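Local coordinates for mucin-like protocadherin (Homo sapiens, PDB 6OAE), which probably forms calcium-dependent heterophilic adhesion complexes with CDHR2 between adjacent microvilli, controlling their packing, and is represented here by its two N-terminal cadherin repeats, at residues E14-T19 / L91-N96. Residues are numbered along the deposited sequence; the frame is centred on the assembly and turned at random.
With CA (calcium ion), chain C; CA (calcium ion), chain D; CA (calcium ion), chain E.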
loop_
_atom_site.group_PDB
_atom_site.type_symbol
_atom_site.label_atom_id
_atom_site.label_comp_id
_atom_site.label_asym_id
_atom_site.label_seq_id
_atom_site.Cartn_x
_atom_site.Cartn_y
_atom_site.Cartn_z
ATOM N N GLU A 14 -12.770 5.677 -13.652
ATOM C CA GLU A 14 -12.113 5.410 -12.368
ATOM C C GLU A 14 -12.639 4.073 -11.898
ATOM O O GLU A 14 -13.857 3.929 -11.882
ATOM C CB GLU A 14 -12.387 6.529 -11.375
ATOM C CG GLU A 14 -11.475 7.711 -11.580
ATOM C CD GLU A 14 -11.525 8.702 -10.442
ATOM O OE1 GLU A 14 -12.426 8.568 -9.579
ATOM O OE2 GLU A 14 -10.656 9.582 -10.418
ATOM N N VAL A 15 -11.740 3.136 -11.589
ATOM C CA VAL A 15 -12.100 1.764 -11.133
ATOM C C VAL A 15 -11.270 1.479 -9.883
ATOM O O VAL A 15 -10.067 1.568 -9.963
ATOM C CB VAL A 15 -11.878 0.706 -12.232
ATOM C CG1 VAL A 15 -12.248 -0.688 -11.750
ATOM C CG2 VAL A 15 -12.654 1.042 -13.510
ATOM N N GLU A 16 -11.918 1.147 -8.774
ATOM C CA GLU A 16 -11.203 0.731 -7.544
ATOM C C GLU A 16 -10.510 -0.590 -7.833
ATOM O O GLU A 16 -11.135 -1.468 -8.446
ATOM C CB GLU A 16 -12.137 0.546 -6.356
ATOM C CG GLU A 16 -12.853 1.811 -5.976
ATOM C CD GLU A 16 -13.270 1.886 -4.518
ATOM O OE1 GLU A 16 -13.390 0.820 -3.853
ATOM O OE2 GLU A 16 -13.463 3.006 -4.058
ATOM N N GLU A 17 -9.260 -0.725 -7.410
ATOM C CA GLU A 17 -8.529 -1.997 -7.605
ATOM C C GLU A 17 -9.326 -3.108 -6.933
ATOM O O GLU A 17 -10.096 -2.810 -5.988
ATOM C CB GLU A 17 -7.108 -1.920 -7.082
ATOM C CG GLU A 17 -7.003 -1.600 -5.608
ATOM C CD GLU A 17 -5.626 -1.885 -5.048
ATOM O OE1 GLU A 17 -5.270 -1.258 -4.041
ATOM O OE2 GLU A 17 -4.931 -2.731 -5.618
ATOM N N ASN A 18 -9.180 -4.335 -7.441
ATOM C CA ASN A 18 -9.856 -5.559 -6.944
ATOM C C ASN A 18 -11.347 -5.552 -7.316
ATOM O O ASN A 18 -12.032 -6.450 -6.868
ATOM C CB ASN A 18 -9.620 -5.770 -5.442
ATOM C CG ASN A 18 -8.144 -5.730 -5.117
ATOM O OD1 ASN A 18 -7.322 -6.169 -5.922
ATOM N ND2 ASN A 18 -7.795 -5.196 -3.955
ATOM N N THR A 19 -11.824 -4.599 -8.110
ATOM C CA THR A 19 -13.203 -4.610 -8.642
ATOM C C THR A 19 -13.239 -5.399 -9.948
ATOM O O THR A 19 -12.424 -5.107 -10.838
ATOM C CB THR A 19 -13.758 -3.199 -8.844
ATOM O OG1 THR A 19 -13.539 -2.537 -7.595
ATOM C CG2 THR A 19 -15.222 -3.210 -9.223
ATOM N N LEU A 91 -7.865 3.100 -8.708
ATOM C CA LEU A 91 -7.852 3.768 -7.389
ATOM C C LEU A 91 -7.299 2.790 -6.359
ATOM O O LEU A 91 -7.727 1.609 -6.332
ATOM C CB LEU A 91 -9.255 4.219 -6.987
ATOM C CG LEU A 91 -9.961 5.162 -7.955
ATOM C CD1 LEU A 91 -11.315 5.573 -7.395
ATOM C CD2 LEU A 91 -9.106 6.381 -8.279
ATOM N N ASP A 92 -6.391 3.282 -5.532
ATOM C CA ASP A 92 -5.757 2.470 -4.471
ATOM C C ASP A 92 -6.796 2.144 -3.397
ATOM O O ASP A 92 -7.632 3.031 -3.027
ATOM C CB ASP A 92 -4.533 3.170 -3.877
ATOM C CG ASP A 92 -3.864 2.323 -2.810
ATOM O OD1 ASP A 92 -3.767 1.059 -3.012
ATOM O OD2 ASP A 92 -3.485 2.909 -1.762
ATOM N N VAL A 93 -6.748 0.909 -2.930
ATOM C CA VAL A 93 -7.523 0.366 -1.787
ATOM C C VAL A 93 -6.488 -0.068 -0.738
ATOM O O VAL A 93 -5.360 -0.481 -1.131
ATOM C CB VAL A 93 -8.426 -0.789 -2.262
ATOM C CG1 VAL A 93 -8.967 -1.639 -1.110
ATOM C CG2 VAL A 93 -9.571 -0.270 -3.137
ATOM N N ASN A 94 -6.833 0.031 0.539
ATOM C CA ASN A 94 -5.987 -0.504 1.636
ATOM C C ASN A 94 -6.164 -2.024 1.623
ATOM O O ASN A 94 -7.009 -2.539 2.386
ATOM C CB ASN A 94 -6.328 0.171 2.979
ATOM C CG ASN A 94 -5.465 -0.349 4.107
ATOM O OD1 ASN A 94 -4.499 -1.057 3.848
ATOM N ND2 ASN A 94 -5.810 -0.015 5.346
ATOM N N ASP A 95 -5.420 -2.729 0.764
ATOM C CA ASP A 95 -5.594 -4.186 0.526
ATOM C C ASP A 95 -4.347 -4.983 0.958
ATOM O O ASP A 95 -4.337 -6.218 0.736
ATOM C CB ASP A 95 -5.986 -4.466 -0.936
ATOM C CG ASP A 95 -4.985 -4.069 -2.004
ATOM O OD1 ASP A 95 -4.163 -3.171 -1.750
ATOM O OD2 ASP A 95 -5.038 -4.667 -3.135
ATOM N N ASN A 96 -3.351 -4.325 1.564
ATOM C CA ASN A 96 -2.090 -4.942 2.040
ATOM C C ASN A 96 -1.928 -4.648 3.531
ATOM O O ASN A 96 -2.287 -3.534 3.975
ATOM C CB ASN A 96 -0.887 -4.456 1.225
ATOM C CG ASN A 96 -0.929 -4.978 -0.199
ATOM O OD1 ASN A 96 -0.500 -6.094 -0.467
ATOM N ND2 ASN A 96 -1.442 -4.182 -1.112
HETATM CA CA CA C . -3.525 -1.092 -2.482
HETATM CA CA CA D . -3.529 -4.418 -4.741
HETATM CA CA CA E . -2.149 -1.253 4.011
HETATM O O HOH W 1 -4.653 -6.297 -5.744
#
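Glu-17 and Asp-95 meet across two calcium ions at the junction of two cadherin repeats, where 92-96, directly after strand 79-91, opens the linker with the cadherin sequence Asp-Val-Asn-Asp-Asn. Strand 12-16 runs parallel to the end of strand 79-91. Leu-91 N donates to Val-15 O (3.0 Å), and Glu-17 N donates to Leu-91 O in the carbonyl plane. Leu-91 CB lies against Glu-16 CA, and its two methyls meet the carboxylate end of Glu-14. With an alanine at Leu-91 the methyls beside Glu-14 go, and the end of Glu-14 is likely to be freer to turn.

Glu-17 CB sits 3.7 Å from Leu-91 O. A chi1 of 59° lays CG over Leu-91 O and against Val-93 CG2. The extended chain then brings the carboxylate up to both ions, one oxygen to each. Glu-17 OE1 binds one ion at 2.4 Å and accepts Val-93 N on its anti lone pair (2.8 Å). Glu-17 OE2 binds the other, 3.2 Å from Asp-95 OD2; Asp-61 and Glu-63 share that ion. Asp-95 bridges the same pair from the opposite direction, its carboxylate turned 64° from that of Glu-17. Asp-92 OD1, Val-93 O, Glu-63 and Asp-131 also bind the first ion. Asn-94 OD1 and Asn-96 O bind a third calcium. Asn-18 ND2 donates to Asp-95 OD2 from above the carboxylate plane (2.9 Å), while Asn-18 OD1 accepts from a calcium-bound water oxygen at 2.7 Å.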